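Local coordinates for protein 7,8-dihydro-6-hydroxymethylpterin pyrophosphokinase-dihydropteroate synthase (Plasmodium falciparum, PDB 6JWS) that probably makes 7,8-dihydropteroate for folate synthesis in two steps, pyrophosphorylating hydroxymethyldihydropterin with ATP and then joining the product to 4-aminobenzoate, at residues I17-L22 against L331-M336; K355-M360 against I366-N371. The protein carries 1 engineered substitution. All coordinates share one frame; numbering follows the deposited sequence.

Contact 1. Residues I17-L22 against L331-M336; sequences IAVLNL and LCLNDM
Val19, Leu333 and Met336 meet in the hydrophobic core of the HPPK domain, where helix 327-336 lies on one face of the six-stranded antiparallel sheet. Val19 sits on strand 16-24, which runs between strands 208-214 and 163-172. All three residues are buried, and the contact is purely apolar. A single methyl group, Val19 CG1, does the touching for the strand. Its position follows from the valine torsion: CG1 is anti to the backbone N (chi1 -173°), and the CB itself is directed at the helix.

Two side chains one helical turn apart reach this methyl. Leu333 comes in at an oblique angle and offers one branch, CD2. Its neighbours on the sheet also include Leu212 and Phe213 of strand 208-214. Met336 comes from the next turn of the helix, its chain bent at chi3 (-57°). The Met336 side chain also touches Thr167 and Val169 of strand 163-172. Together with Cys332, which touches Ser52 and Tyr55 of strand 46-57, these side chains spread the helix over four strands.

The ATP site is near but separate. The side chain of Val19 is about 10 Å from the bound ATP and about 7 Å from the side chain of Ile211, which lines the nucleotide pocket. At the centre of the contact, Val19 CG1 lies 3.8 Å from Leu333 CD2. The methionine meets the valine tip to tip, with Met336 CE 3.7 Å from Val19 CG1.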
loop_
_atom_site.group_PDB
_atom_site.type_symbol
_atom_site.label_atom_id
_atom_site.label_comp_id
_atom_site.label_asym_id
_atom_site.label_seq_id
_atom_site.Cartn_x
_atom_site.Cartn_y
_atom_site.Cartn_z
ATOM N N ILE B 17 1.381 33.659 33.465
ATOM C CA ILE B 17 1.476 32.735 32.340
ATOM C C ILE B 17 2.244 33.369 31.177
ATOM O O ILE B 17 1.764 34.307 30.547
ATOM C CB ILE B 17 0.078 32.262 31.876
ATOM C CG1 ILE B 17 -0.797 31.770 33.030
ATOM C CG2 ILE B 17 0.229 31.199 30.792
ATOM C CD1 ILE B 17 -0.283 30.496 33.668
ATOM N N ALA B 18 3.398 32.787 30.841
ATOM C CA ALA B 18 4.167 33.162 29.663
ATOM C C ALA B 18 4.222 32.004 28.666
ATOM O O ALA B 18 4.281 30.840 29.069
ATOM C CB ALA B 18 5.571 33.524 30.063
ATOM N N VAL B 19 4.288 32.356 27.372
ATOM C CA VAL B 19 4.478 31.414 26.285
ATOM C C VAL B 19 5.794 31.759 25.599
ATOM O O VAL B 19 6.008 32.911 25.241
ATOM C CB VAL B 19 3.278 31.453 25.318
ATOM C CG1 VAL B 19 3.343 30.375 24.247
ATOM C CG2 VAL B 19 1.957 31.365 26.064
ATOM N N LEU B 20 6.681 30.765 25.471
ATOM C CA LEU B 20 8.012 30.960 24.919
ATOM C C LEU B 20 8.206 30.177 23.622
ATOM O O LEU B 20 7.576 29.137 23.408
ATOM C CB LEU B 20 9.075 30.526 25.936
ATOM C CG LEU B 20 9.002 31.134 27.336
ATOM C CD1 LEU B 20 10.201 30.672 28.149
ATOM C CD2 LEU B 20 8.956 32.662 27.286
ATOM N N ASN B 21 9.120 30.701 22.787
ATOM C CA ASN B 21 9.694 30.011 21.648
ATOM C C ASN B 21 11.173 29.726 21.922
ATOM O O ASN B 21 11.902 30.602 22.379
ATOM C CB ASN B 21 9.494 30.785 20.343
ATOM C CG ASN B 21 9.796 29.918 19.135
ATOM O OD1 ASN B 21 8.963 29.124 18.713
ATOM N ND2 ASN B 21 10.995 30.010 18.588
ATOM N N LEU B 22 11.603 28.484 21.651
ATOM C CA LEU B 22 12.984 28.045 21.788
ATOM C C LEU B 22 13.450 27.564 20.416
ATOM O O LEU B 22 12.854 26.650 19.864
ATOM C CB LEU B 22 13.047 26.867 22.774
ATOM C CG LEU B 22 12.960 27.146 24.278
ATOM C CD1 LEU B 22 11.801 28.056 24.649
ATOM C CD2 LEU B 22 12.847 25.837 25.046
ATOM N N LEU B 331 2.540 27.126 13.826
ATOM C CA LEU B 331 2.619 25.673 13.802
ATOM C C LEU B 331 2.752 25.100 15.231
ATOM O O LEU B 331 1.974 24.225 15.617
ATOM C CB LEU B 331 3.799 25.310 12.885
ATOM C CG LEU B 331 4.185 23.830 12.735
ATOM C CD1 LEU B 331 3.108 23.021 11.999
ATOM C CD2 LEU B 331 5.514 23.719 11.994
ATOM N N CYS B 332 3.707 25.627 16.023
ATOM C CA CYS B 332 3.943 25.218 17.408
ATOM C C CYS B 332 2.787 25.601 18.331
ATOM O O CYS B 332 2.366 24.784 19.135
ATOM C CB CYS B 332 5.217 25.845 17.959
ATOM S SG CYS B 332 6.719 25.131 17.255
ATOM N N LEU B 333 2.300 26.845 18.258
ATOM C CA LEU B 333 1.204 27.298 19.110
ATOM C C LEU B 333 -0.054 26.475 18.836
ATOM O O LEU B 333 -0.868 26.278 19.742
ATOM C CB LEU B 333 0.910 28.782 18.851
ATOM C CG LEU B 333 2.031 29.785 19.175
ATOM C CD1 LEU B 333 1.630 31.209 18.784
ATOM C CD2 LEU B 333 2.402 29.751 20.648
ATOM N N ASN B 334 -0.221 26.013 17.583
ATOM C CA ASN B 334 -1.428 25.288 17.210
ATOM C C ASN B 334 -1.494 23.949 17.950
ATOM O O ASN B 334 -2.574 23.396 18.105
ATOM C CB ASN B 334 -1.551 25.124 15.689
ATOM C CG ASN B 334 -2.754 24.308 15.250
ATOM O OD1 ASN B 334 -3.903 24.666 15.521
ATOM N ND2 ASN B 334 -2.506 23.203 14.567
ATOM N N ASP B 335 -0.334 23.411 18.365
ATOM C CA ASP B 335 -0.279 22.146 19.088
ATOM C C ASP B 335 -0.756 22.339 20.524
ATOM O O ASP B 335 -1.397 21.446 21.073
ATOM C CB ASP B 335 1.147 21.596 19.199
ATOM C CG ASP B 335 1.750 21.068 17.911
ATOM O OD1 ASP B 335 0.987 20.710 16.993
ATOM O OD2 ASP B 335 2.974 21.030 17.832
ATOM N N MET B 336 -0.416 23.503 21.113
ATOM C CA MET B 336 -0.586 23.775 22.540
ATOM C C MET B 336 -1.928 24.449 22.801
ATOM O O MET B 336 -2.672 23.986 23.652
ATOM C CB MET B 336 0.513 24.675 23.128
ATOM C CG MET B 336 1.931 24.258 22.771
ATOM S SD MET B 336 3.124 25.117 23.838
ATOM C CE MET B 336 2.711 26.829 23.495
#

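Contact 2. Residues K355-M360 against I366-N371; sequences KYVSRM and INIKEN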
loop_
_atom_site.group_PDB
_atom_site.type_symbol
_atom_site.label_atom_id
_atom_site.label_comp_id
_atom_site.label_asym_id
_atom_site.label_seq_id
_atom_site.Cartn_x
_atom_site.Cartn_y
_atom_site.Cartn_z
ATOM N N LYS B 355 -5.462 29.276 8.022
ATOM C CA LYS B 355 -5.545 30.268 6.966
ATOM C C LYS B 355 -4.184 30.410 6.303
ATOM O O LYS B 355 -4.103 30.568 5.087
ATOM C CB LYS B 355 -6.090 31.597 7.503
ATOM C CG LYS B 355 -7.607 31.745 7.406
ATOM C CD LYS B 355 -8.267 32.477 8.568
ATOM C CE LYS B 355 -8.422 33.974 8.362
ATOM N NZ LYS B 355 -8.721 34.688 9.631
ATOM N N TYR B 356 -3.122 30.313 7.107
ATOM C CA TYR B 356 -1.774 30.399 6.582
ATOM C C TYR B 356 -1.517 29.237 5.618
ATOM O O TYR B 356 -0.942 29.428 4.552
ATOM C CB TYR B 356 -0.785 30.414 7.748
ATOM C CG TYR B 356 0.577 30.947 7.402
ATOM C CD1 TYR B 356 1.451 30.225 6.604
ATOM C CD2 TYR B 356 0.996 32.180 7.888
ATOM C CE1 TYR B 356 2.694 30.734 6.262
ATOM C CE2 TYR B 356 2.243 32.701 7.564
ATOM C CZ TYR B 356 3.087 31.975 6.744
ATOM O OH TYR B 356 4.323 32.475 6.456
ATOM N N VAL B 357 -1.937 28.028 6.021
ATOM C CA VAL B 357 -1.719 26.832 5.227
ATOM C C VAL B 357 -2.461 26.981 3.900
ATOM O O VAL B 357 -1.893 26.724 2.840
ATOM C CB VAL B 357 -2.157 25.545 5.963
ATOM C CG1 VAL B 357 -2.139 24.329 5.033
ATOM C CG2 VAL B 357 -1.318 25.285 7.207
ATOM N N SER B 358 -3.736 27.369 3.972
ATOM C CA SER B 358 -4.555 27.338 2.775
ATOM C C SER B 358 -4.205 28.498 1.834
ATOM O O SER B 358 -4.236 28.338 0.618
ATOM C CB SER B 358 -6.018 27.226 3.091
ATOM O OG SER B 358 -6.481 28.408 3.687
ATOM N N ARG B 359 -3.767 29.628 2.392
ATOM C CA ARG B 359 -3.295 30.715 1.553
ATOM C C ARG B 359 -1.957 30.384 0.891
ATOM O O ARG B 359 -1.733 30.802 -0.238
ATOM C CB ARG B 359 -3.306 32.041 2.316
ATOM C CG ARG B 359 -4.605 32.804 2.124
ATOM C CD ARG B 359 -5.231 33.346 3.381
ATOM N NE ARG B 359 -4.317 34.189 4.124
ATOM C CZ ARG B 359 -4.697 35.150 4.968
ATOM N NH1 ARG B 359 -5.983 35.403 5.159
ATOM N NH2 ARG B 359 -3.785 35.853 5.618
ATOM N N MET B 360 -1.058 29.653 1.566
ATOM C CA MET B 360 0.165 29.258 0.876
ATOM C C MET B 360 -0.180 28.356 -0.314
ATOM O O MET B 360 0.442 28.455 -1.369
ATOM C CB MET B 360 1.181 28.552 1.783
ATOM C CG MET B 360 1.891 29.486 2.749
ATOM S SD MET B 360 3.222 30.524 2.038
ATOM C CE MET B 360 3.744 29.512 0.663
ATOM N N ILE B 366 2.140 26.423 -2.746
ATOM C CA ILE B 366 3.112 25.747 -1.900
ATOM C C ILE B 366 2.365 24.881 -0.884
ATOM O O ILE B 366 1.346 25.307 -0.350
ATOM C CB ILE B 366 4.061 26.777 -1.253
ATOM C CG1 ILE B 366 5.081 27.285 -2.273
ATOM C CG2 ILE B 366 4.741 26.237 0.001
ATOM C CD1 ILE B 366 6.003 28.360 -1.741
ATOM N N ASN B 367 2.844 23.647 -0.658
ATOM C CA ASN B 367 2.410 22.890 0.510
ATOM C C ASN B 367 3.429 23.140 1.620
ATOM O O ASN B 367 4.552 22.632 1.552
ATOM C CB ASN B 367 2.177 21.403 0.216
ATOM C CG ASN B 367 1.775 20.591 1.442
ATOM O OD1 ASN B 367 1.450 21.127 2.513
ATOM N ND2 ASN B 367 1.750 19.276 1.286
ATOM N N ILE B 368 3.036 23.987 2.583
ATOM C CA ILE B 368 3.917 24.544 3.605
ATOM C C ILE B 368 4.317 23.448 4.599
ATOM O O ILE B 368 5.305 23.589 5.323
ATOM C CB ILE B 368 3.258 25.774 4.286
ATOM C CG1 ILE B 368 4.239 26.635 5.093
ATOM C CG2 ILE B 368 2.057 25.373 5.129
ATOM C CD1 ILE B 368 5.419 27.175 4.314
ATOM N N LYS B 369 3.559 22.345 4.609
ATOM C CA LYS B 369 3.834 21.215 5.485
ATOM C C LYS B 369 5.077 20.465 5.009
ATOM O O LYS B 369 5.846 19.979 5.833
ATOM C CB LYS B 369 2.611 20.298 5.589
ATOM C CG LYS B 369 1.396 20.904 6.288
ATOM C CD LYS B 369 0.158 20.041 6.180
ATOM C CE LYS B 369 -0.595 19.871 7.485
ATOM N NZ LYS B 369 -1.159 21.150 7.972
ATOM N N GLU B 370 5.286 20.433 3.687
ATOM C CA GLU B 370 6.331 19.683 3.004
ATOM C C GLU B 370 7.685 19.875 3.681
ATOM O O GLU B 370 8.407 18.905 3.911
ATOM C CB GLU B 370 6.442 20.160 1.558
ATOM C CG GLU B 370 6.738 19.061 0.554
ATOM C CD GLU B 370 5.525 18.620 -0.253
ATOM O OE1 GLU B 370 4.633 17.963 0.328
ATOM O OE2 GLU B 370 5.465 18.950 -1.459
ATOM N N ASN B 371 8.036 21.131 3.983
ATOM C CA ASN B 371 9.356 21.439 4.514
ATOM C C ASN B 371 9.263 21.967 5.946
ATOM O O ASN B 371 10.125 22.717 6.391
ATOM C CB ASN B 371 10.104 22.442 3.634
ATOM C CG ASN B 371 10.475 21.898 2.269
ATOM O OD1 ASN B 371 10.715 20.700 2.105
ATOM N ND2 ASN B 371 10.523 22.776 1.283
HETATM O O HOH W 1 0.207 25.124 2.203
#
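Met360 and Ile366 join the last turns of helix 349-364 to the loop that folds back beside it, in the connection from this helix to strand 372-377 at the surface of the HPPK domain. One direct backbone bond holds the start of the loop: Ile366 N donates to Met360 O at 3.0 Å. It is nearly straight at hydrogen (173°), but the donor stands above the carbonyl plane.

The side chains of Met360 and Ile366 lie side by side and point the same way. Bends at chi2 and chi3 carry Met360 CE onto the isoleucine, where CE is 3.4 Å from Ile366 CB, a tight fit. One turn earlier in the helix, Val357 CG2 meets Ile368 CG2 at 4.0 Å, and Tyr327 of helix 327-336 touches both residues.

The loop has a type I turn from Asn367 to Glu370. An Asx turn reinforces it, with Lys369 N donating to Asn367 OD1. Lys369 NZ is hydrogen-bonded to Tyr353 OH, from earlier in helix 349-364.

One water ties helix to loop through three backbone atoms. It donates to Val357 O at 2.7 Å and to Ile366 O at 2.8 Å, and accepts from Ile368 N at 3.1 Å.

How the contacts relate
Both contacts belong to the HPPK part of the chain. Their centres are 19 Å apart and their nearest atoms about 6 Å, so they do not touch. Along the chain, both halves of contact 1 precede contact 2. Helix 327-336 supplies the second half of contact 1, and helix 349-364, the next helix, supplies the first half of contact 2. Tyr327, at the start of the earlier helix, touches residues of contact 2. The loop of contact 2 then enters strand 372-377, which belongs to the same antiparallel sheet as strand 16-24. Contact 1 is a buried helix-on-sheet core, whereas contact 2 lies at the surface, where the chain returns to that sheet.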